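Local coordinates for protein metal transporter CNNM3 (Homo sapiens, PDB 6DFD) that probably takes part in magnesium efflux across the membrane, its cyclic nucleotide-binding homology domain mediating dimerization, at residues Asp62-Leu67 with Asp109-Ile114; Tyr100-Gln103 with Pro107-Tyr110. The protein carries 6 engineered substitutions. All blocks are in the same frame, centred on the assembly; numbering follows the deposited sequence.

Contact 1 of 2, residues Asp62-Leu67 with Asp109-Ile114; sequences DVFSPL and DYFILI
Phe111 and Phe64 show how a single T-shaped (edge-to-face) aromatic pair can join the loop between two helices to a strand. Segment 109-114 enters strand 110-114 at Tyr110, whose side chain leaves on the strand's other side, where Lys193 makes a cation-pi contact with its ring. Phe111, next along, starts its side chain from the backbone toward 62-67. With CG anti to the backbone N (chi1 160°), its ring stands off the strand and offers a face to Phe64. One edge atom does the touching: Phe64 CE2 lies over the centre of the Phe111 ring, 3.8 Å from both Phe111 CE1 and Phe111 CZ. The ring centroids are 5.2 Å apart and the planes meet at 69°, so the weakly positive rim of Phe64 points into the electron-rich face of Phe111. No hydrogen bond crosses the contact, and both rings are buried. Ile112 faces the opposite way, onto Leu101 and Tyr102, while Leu113 returns to the helical side, against Phe56 and Leu57. Leu57 of helix 47-60 also touches both phenylalanine side chains, and Leu74 of helix 71-78 packs on Phe64. This is the hydrophobic interface between the beta-barrel and the flanking helices of a cyclic nucleotide-binding homology domain.

Contact 2 of 2, residues Tyr100-Gln103 with Pro107-Tyr110; sequences YLYQ and PVDY
Two tyrosine hydroxyls cross between the segments 100-103 and 107-110 in a reciprocal exchange, each donating to a main-chain carbonyl on the other side. Tyr110 OH gives a short bond of 2.6 Å to Leu101 O, the donor tilted 22° from the carbonyl plane. In return Tyr102 OH reaches Tyr110 O at 2.8 Å, but from above that carbonyl's plane, 41° out of it. The side chains slide past each other in opposite directions; their rings make an oblique pair in which Tyr102 CZ lies 3.8 Å from Tyr110 CE1. Val108 fills the angle between them: its CG2 sits 3.6 Å from Tyr102 CE1 and 3.4 Å above one face of the Tyr110 ring, toward the rim. Tyr110 swings back toward 100-103 because its CG lies between the backbone N and carbonyl carbon (chi1 51°). Further out, Tyr181 meets Tyr102 edge-to-face, Lys193 makes a cation-pi contact with Tyr110, and a classic beta bulge sets Leu101 and Tyr102 opposite Val183. A phenylalanine in place of Tyr102 would probably leave Tyr110 O without its hydroxyl donor. The two bonds tie each phenol to the main chain of the opposite segment, so two carbonyls in a mostly buried contact each gain a hydroxyl donor.

Contacts 1 and 2 lie on the two sides of one strand, their centres about 15 Å apart, and they share Asp109 and Tyr110. Strand 110-114 follows strand 100-102 in the chain, yet the two belong to different four-stranded antiparallel sheets. Contact 1 serves the helical side of the strand, contact 2 the side facing the other sheet. They meet where Tyr102 OH comes within 3.2 Å of Ile112 N, a packing approach, and where Ile112 CD1 lies 3.9 Å from Leu101 CB. Strand 110-114 thus packs on helix 47-60 with one face and on strand 100-102 with the other. Neither contact is touched by the second chain of the assembly.

Contact 1 of 2, residues Asp62-Leu67 with Asp109-Ile114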
ATOM      1  N   ASP A  62     -16.582  -2.066   3.488  1.00 42.59           N
ATOM      2  CA  ASP A  62     -17.908  -2.571   3.132  1.00 47.94           C
ATOM      3  C   ASP A  62     -18.321  -3.775   3.976  1.00 41.08           C
ATOM      4  O   ASP A  62     -19.492  -3.898   4.356  1.00 38.02           O
ATOM      5  CB  ASP A  62     -17.943  -2.933   1.646  1.00 62.53           C
ATOM      6  CG  ASP A  62     -18.034  -1.710   0.748  1.00 76.97           C
ATOM      7  OD1 ASP A  62     -18.022  -0.576   1.276  1.00 81.50           O
ATOM      8  OD2 ASP A  62     -18.122  -1.881  -0.489  1.00 83.19           O
ATOM      9  N   VAL A  63     -17.394  -4.695   4.254  1.00 42.97           N
ATOM     10  CA  VAL A  63     -17.772  -5.867   5.043  1.00 43.39           C
ATOM     11  C   VAL A  63     -18.191  -5.484   6.459  1.00 38.81           C
ATOM     12  O   VAL A  63     -18.830  -6.287   7.148  1.00 39.01           O
ATOM     13  CB  VAL A  63     -16.629  -6.903   5.094  1.00 44.57           C
ATOM     14  CG1 VAL A  63     -16.292  -7.401   3.700  1.00 47.50           C
ATOM     15  CG2 VAL A  63     -15.403  -6.323   5.739  1.00 43.17           C
ATOM     16  N   PHE A  64     -17.851  -4.281   6.917  1.00 36.37           N
ATOM     17  CA  PHE A  64     -18.253  -3.800   8.233  1.00 35.85           C
ATOM     18  C   PHE A  64     -19.383  -2.780   8.175  1.00 36.68           C
ATOM     19  O   PHE A  64     -19.666  -2.130   9.188  1.00 39.53           O
ATOM     20  CB  PHE A  64     -17.051  -3.200   8.955  1.00 35.25           C
ATOM     21  CG  PHE A  64     -16.035  -4.223   9.356  1.00 34.49           C
ATOM     22  CD1 PHE A  64     -16.359  -5.204  10.279  1.00 35.52           C
ATOM     23  CD2 PHE A  64     -14.771  -4.222   8.802  1.00 34.61           C
ATOM     24  CE1 PHE A  64     -15.446  -6.158  10.645  1.00 35.33           C
ATOM     25  CE2 PHE A  64     -13.842  -5.185   9.170  1.00 34.30           C
ATOM     26  CZ  PHE A  64     -14.181  -6.145  10.092  1.00 34.62           C
ATOM     27  N   SER A  65     -20.023  -2.619   7.020  1.00 36.44           N
ATOM     28  CA  SER A  65     -21.137  -1.685   6.898  1.00 38.50           C
ATOM     29  C   SER A  65     -22.235  -1.999   7.915  1.00 40.46           C
ATOM     30  O   SER A  65     -22.498  -3.167   8.218  1.00 43.03           O
ATOM     31  CB  SER A  65     -21.738  -1.732   5.497  1.00 40.97           C
ATOM     32  OG  SER A  65     -23.065  -1.240   5.530  1.00 44.60           O
ATOM     33  N   PRO A  66     -22.912  -0.970   8.440  1.00 39.55           N
ATOM     34  CA  PRO A  66     -24.035  -1.220   9.364  1.00 40.68           C
ATOM     35  C   PRO A  66     -25.149  -2.040   8.756  1.00 43.43           C
ATOM     36  O   PRO A  66     -26.006  -2.537   9.497  1.00 45.92           O
ATOM     37  CB  PRO A  66     -24.513   0.195   9.724  1.00 42.15           C
ATOM     38  CG  PRO A  66     -23.278   1.027   9.592  1.00 42.36           C
ATOM     39  CD  PRO A  66     -22.562   0.459   8.394  1.00 40.57           C
ATOM     40  N   LEU A  67     -25.184  -2.185   7.431  1.00 43.89           N
ATOM     41  CA  LEU A  67     -26.173  -3.050   6.805  1.00 45.65           C
ATOM     42  C   LEU A  67     -25.869  -4.521   7.031  1.00 46.78           C
ATOM     43  O   LEU A  67     -26.774  -5.356   6.910  1.00 50.26           O
ATOM     44  CB  LEU A  67     -26.239  -2.764   5.306  1.00 47.10           C
ATOM     45  CG  LEU A  67     -26.594  -1.322   4.945  1.00 51.05           C
ATOM     46  CD1 LEU A  67     -26.595  -1.154   3.437  1.00 53.31           C
ATOM     47  CD2 LEU A  67     -27.946  -0.936   5.524  1.00 54.88           C
ATOM     48  N   ASP A 109      -6.686 -16.094   6.862  1.00 50.50           N
ATOM     49  CA  ASP A 109      -8.104 -16.030   7.189  1.00 52.28           C
ATOM     50  C   ASP A 109      -8.389 -14.961   8.239  1.00 46.30           C
ATOM     51  O   ASP A 109      -9.304 -15.118   9.058  1.00 45.64           O
ATOM     52  CB  ASP A 109      -8.622 -17.390   7.668  1.00 59.83           C
ATOM     53  CG  ASP A 109      -8.067 -17.785   9.022  1.00 62.34           C
ATOM     54  OD1 ASP A 109      -7.011 -17.251   9.418  1.00 61.13           O
ATOM     55  OD2 ASP A 109      -8.697 -18.630   9.693  1.00 64.73           O
ATOM     56  N   TYR A 110      -7.641 -13.861   8.221  1.00 42.34           N
ATOM     57  CA  TYR A 110      -7.935 -12.762   9.124  1.00 39.88           C
ATOM     58  C   TYR A 110      -7.749 -11.422   8.431  1.00 37.70           C
ATOM     59  O   TYR A 110      -7.005 -11.288   7.455  1.00 39.84           O
ATOM     60  CB  TYR A 110      -7.074 -12.814  10.390  1.00 42.26           C
ATOM     61  CG  TYR A 110      -5.588 -12.970  10.125  1.00 44.19           C
ATOM     62  CD1 TYR A 110      -4.820 -11.889   9.730  1.00 42.69           C
ATOM     63  CD2 TYR A 110      -4.965 -14.204  10.277  1.00 48.02           C
ATOM     64  CE1 TYR A 110      -3.459 -12.028   9.488  1.00 43.41           C
ATOM     65  CE2 TYR A 110      -3.603 -14.355  10.043  1.00 48.83           C
ATOM     66  CZ  TYR A 110      -2.860 -13.266   9.647  1.00 46.54           C
ATOM     67  OH  TYR A 110      -1.513 -13.422   9.412  1.00 48.30           O
ATOM     68  N   PHE A 111      -8.473 -10.441   8.958  1.00 33.28           N
ATOM     69  CA  PHE A 111      -8.401  -9.041   8.578  1.00 32.13           C
ATOM     70  C   PHE A 111      -7.591  -8.309   9.638  1.00 33.38           C
ATOM     71  O   PHE A 111      -7.700  -8.619  10.828  1.00 33.43           O
ATOM     72  CB  PHE A 111      -9.824  -8.478   8.483  1.00 31.73           C
ATOM     73  CG  PHE A 111      -9.924  -6.984   8.555  1.00 31.91           C
ATOM     74  CD1 PHE A 111      -9.981  -6.331   9.783  1.00 32.00           C
ATOM     75  CD2 PHE A 111     -10.031  -6.231   7.401  1.00 31.22           C
ATOM     76  CE1 PHE A 111     -10.094  -4.963   9.850  1.00 31.35           C
ATOM     77  CE2 PHE A 111     -10.146  -4.849   7.464  1.00 31.65           C
ATOM     78  CZ  PHE A 111     -10.179  -4.216   8.688  1.00 31.54           C
ATOM     79  N   ILE A 112      -6.767  -7.354   9.208  1.00 32.91           N
ATOM     80  CA  ILE A 112      -5.965  -6.554  10.124  1.00 31.26           C
ATOM     81  C   ILE A 112      -6.136  -5.078   9.814  1.00 31.58           C
ATOM     82  O   ILE A 112      -6.116  -4.664   8.648  1.00 31.92           O
ATOM     83  CB  ILE A 112      -4.473  -6.946  10.064  1.00 34.80           C
ATOM     84  CG1 ILE A 112      -4.281  -8.309  10.728  1.00 39.90           C
ATOM     85  CG2 ILE A 112      -3.613  -5.891  10.752  1.00 31.48           C
ATOM     86  CD1 ILE A 112      -2.925  -8.906  10.517  1.00 46.63           C
ATOM     87  N   LEU A 113      -6.301  -4.281  10.867  1.00 30.40           N
ATOM     88  CA  LEU A 113      -6.213  -2.832  10.784  1.00 29.28           C
ATOM     89  C   LEU A 113      -5.102  -2.403  11.725  1.00 28.78           C
ATOM     90  O   LEU A 113      -5.034  -2.880  12.864  1.00 29.45           O
ATOM     91  CB  LEU A 113      -7.531  -2.146  11.161  1.00 30.48           C
ATOM     92  CG  LEU A 113      -7.444  -0.612  11.176  1.00 32.75           C
ATOM     93  CD1 LEU A 113      -8.683   0.004  10.660  1.00 35.18           C
ATOM     94  CD2 LEU A 113      -7.195  -0.088  12.575  1.00 36.91           C
ATOM     95  N   ILE A 114      -4.227  -1.526  11.251  1.00 28.33           N
ATOM     96  CA  ILE A 114      -3.091  -1.069  12.044  1.00 27.86           C
ATOM     97  C   ILE A 114      -3.549   0.098  12.906  1.00 29.30           C
ATOM     98  O   ILE A 114      -3.909   1.159  12.388  1.00 31.01           O
ATOM     99  CB  ILE A 114      -1.911  -0.659  11.147  1.00 30.24           C
ATOM    100  CG1 ILE A 114      -1.430  -1.855  10.324  1.00 34.80           C
ATOM    101  CG2 ILE A 114      -0.736  -0.097  11.998  1.00 31.44           C
ATOM    102  CD1 ILE A 114      -0.355  -1.492   9.306  1.00 41.45           C
TER

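Contact 2 of 2, residues Tyr100-Gln103 with Pro107-Tyr110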
ATOM      1  N   TYR A 100       5.784 -10.736   9.923  1.00 37.98           N
ATOM      2  CA  TYR A 100       4.962 -10.820   8.721  1.00 38.52           C
ATOM      3  C   TYR A 100       3.500 -10.985   9.105  1.00 39.44           C
ATOM      4  O   TYR A 100       3.137 -11.935   9.806  1.00 39.69           O
ATOM      5  CB  TYR A 100       5.410 -11.973   7.826  1.00 40.46           C
ATOM      6  CG  TYR A 100       6.731 -11.683   7.165  1.00 43.74           C
ATOM      7  CD1 TYR A 100       7.915 -11.926   7.829  1.00 45.11           C
ATOM      8  CD2 TYR A 100       6.790 -11.131   5.891  1.00 46.54           C
ATOM      9  CE1 TYR A 100       9.135 -11.649   7.242  1.00 47.32           C
ATOM     10  CE2 TYR A 100       8.009 -10.850   5.294  1.00 47.78           C
ATOM     11  CZ  TYR A 100       9.174 -11.111   5.977  1.00 48.77           C
ATOM     12  OH  TYR A 100      10.391 -10.839   5.396  1.00 50.80           O
ATOM     13  N   LEU A 101       2.668 -10.065   8.631  1.00 39.53           N
ATOM     14  CA  LEU A 101       1.223 -10.160   8.800  1.00 39.54           C
ATOM     15  C   LEU A 101       0.568 -10.927   7.660  1.00 41.88           C
ATOM     16  O   LEU A 101      -0.413 -11.653   7.876  1.00 42.55           O
ATOM     17  CB  LEU A 101       0.623  -8.758   8.888  1.00 39.04           C
ATOM     18  CG  LEU A 101       1.200  -7.815   9.947  1.00 39.67           C
ATOM     19  CD1 LEU A 101       0.435  -6.491   9.942  1.00 35.89           C
ATOM     20  CD2 LEU A 101       1.168  -8.459  11.326  1.00 44.55           C
ATOM     21  N   TYR A 102       1.099 -10.775   6.448  1.00 42.69           N
ATOM     22  CA  TYR A 102       0.619 -11.484   5.276  1.00 43.38           C
ATOM     23  C   TYR A 102       1.811 -11.871   4.419  1.00 44.06           C
ATOM     24  O   TYR A 102       2.820 -11.163   4.382  1.00 43.00           O
ATOM     25  CB  TYR A 102      -0.347 -10.633   4.452  1.00 41.50           C
ATOM     26  CG  TYR A 102      -1.592 -10.272   5.213  1.00 38.56           C
ATOM     27  CD1 TYR A 102      -2.705 -11.096   5.181  1.00 39.12           C
ATOM     28  CD2 TYR A 102      -1.648  -9.115   5.977  1.00 36.72           C
ATOM     29  CE1 TYR A 102      -3.852 -10.773   5.882  1.00 37.54           C
ATOM     30  CE2 TYR A 102      -2.791  -8.782   6.683  1.00 35.99           C
ATOM     31  CZ  TYR A 102      -3.889  -9.621   6.629  1.00 35.76           C
ATOM     32  OH  TYR A 102      -5.034  -9.313   7.329  1.00 36.61           O
ATOM     33  N   GLN A 103       1.683 -13.000   3.728  1.00 44.57           N
ATOM     34  CA  GLN A 103       2.728 -13.451   2.823  1.00 47.65           C
ATOM     35  C   GLN A 103       2.085 -13.923   1.532  1.00 53.18           C
ATOM     36  O   GLN A 103       1.139 -14.718   1.565  1.00 51.25           O
ATOM     37  CB  GLN A 103       3.557 -14.564   3.460  1.00 49.90           C
ATOM     38  CG  GLN A 103       4.245 -14.113   4.733  1.00 54.38           C
ATOM     39  CD  GLN A 103       4.894 -15.251   5.474  1.00 63.07           C
ATOM     40  OE1 GLN A 103       4.444 -15.645   6.551  1.00 70.20           O
ATOM     41  NE2 GLN A 103       5.958 -15.793   4.899  1.00 62.75           N
ATOM     42  N   PRO A 107      -2.044 -19.098   2.473  1.00 63.64           N
ATOM     43  CA  PRO A 107      -3.432 -18.982   2.934  1.00 64.03           C
ATOM     44  C   PRO A 107      -3.533 -18.150   4.203  1.00 59.87           C
ATOM     45  O   PRO A 107      -2.717 -18.277   5.120  1.00 60.30           O
ATOM     46  CB  PRO A 107      -3.844 -20.437   3.184  1.00 69.54           C
ATOM     47  CG  PRO A 107      -2.956 -21.240   2.308  1.00 71.88           C
ATOM     48  CD  PRO A 107      -1.655 -20.503   2.248  1.00 68.36           C
ATOM     49  N   VAL A 108      -4.548 -17.292   4.247  1.00 57.10           N
ATOM     50  CA  VAL A 108      -4.789 -16.430   5.393  1.00 56.31           C
ATOM     51  C   VAL A 108      -6.293 -16.320   5.607  1.00 53.70           C
ATOM     52  O   VAL A 108      -7.086 -16.432   4.666  1.00 54.53           O
ATOM     53  CB  VAL A 108      -4.156 -15.037   5.193  1.00 57.49           C
ATOM     54  CG1 VAL A 108      -4.986 -14.199   4.214  1.00 57.23           C
ATOM     55  CG2 VAL A 108      -3.984 -14.338   6.531  1.00 57.63           C
ATOM     56  N   ASP A 109      -6.686 -16.094   6.862  1.00 50.50           N
ATOM     57  CA  ASP A 109      -8.104 -16.030   7.189  1.00 52.28           C
ATOM     58  C   ASP A 109      -8.389 -14.961   8.239  1.00 46.30           C
ATOM     59  O   ASP A 109      -9.304 -15.118   9.058  1.00 45.64           O
ATOM     60  CB  ASP A 109      -8.622 -17.390   7.668  1.00 59.83           C
ATOM     61  CG  ASP A 109      -8.067 -17.785   9.022  1.00 62.34           C
ATOM     62  OD1 ASP A 109      -7.011 -17.251   9.418  1.00 61.13           O
ATOM     63  OD2 ASP A 109      -8.697 -18.630   9.693  1.00 64.73           O
ATOM     64  N   TYR A 110      -7.641 -13.861   8.221  1.00 42.34           N
ATOM     65  CA  TYR A 110      -7.935 -12.762   9.124  1.00 39.88           C
ATOM     66  C   TYR A 110      -7.749 -11.422   8.431  1.00 37.70           C
ATOM     67  O   TYR A 110      -7.005 -11.288   7.455  1.00 39.84           O
ATOM     68  CB  TYR A 110      -7.074 -12.814  10.390  1.00 42.26           C
ATOM     69  CG  TYR A 110      -5.588 -12.970  10.125  1.00 44.19           C
ATOM     70  CD1 TYR A 110      -4.820 -11.889   9.730  1.00 42.69           C
ATOM     71  CD2 TYR A 110      -4.965 -14.204  10.277  1.00 48.02           C
ATOM     72  CE1 TYR A 110      -3.459 -12.028   9.488  1.00 43.41           C
ATOM     73  CE2 TYR A 110      -3.603 -14.355  10.043  1.00 48.83           C
ATOM     74  CZ  TYR A 110      -2.860 -13.266   9.647  1.00 46.54           C
ATOM     75  OH  TYR A 110      -1.513 -13.422   9.412  1.00 48.30           O
TER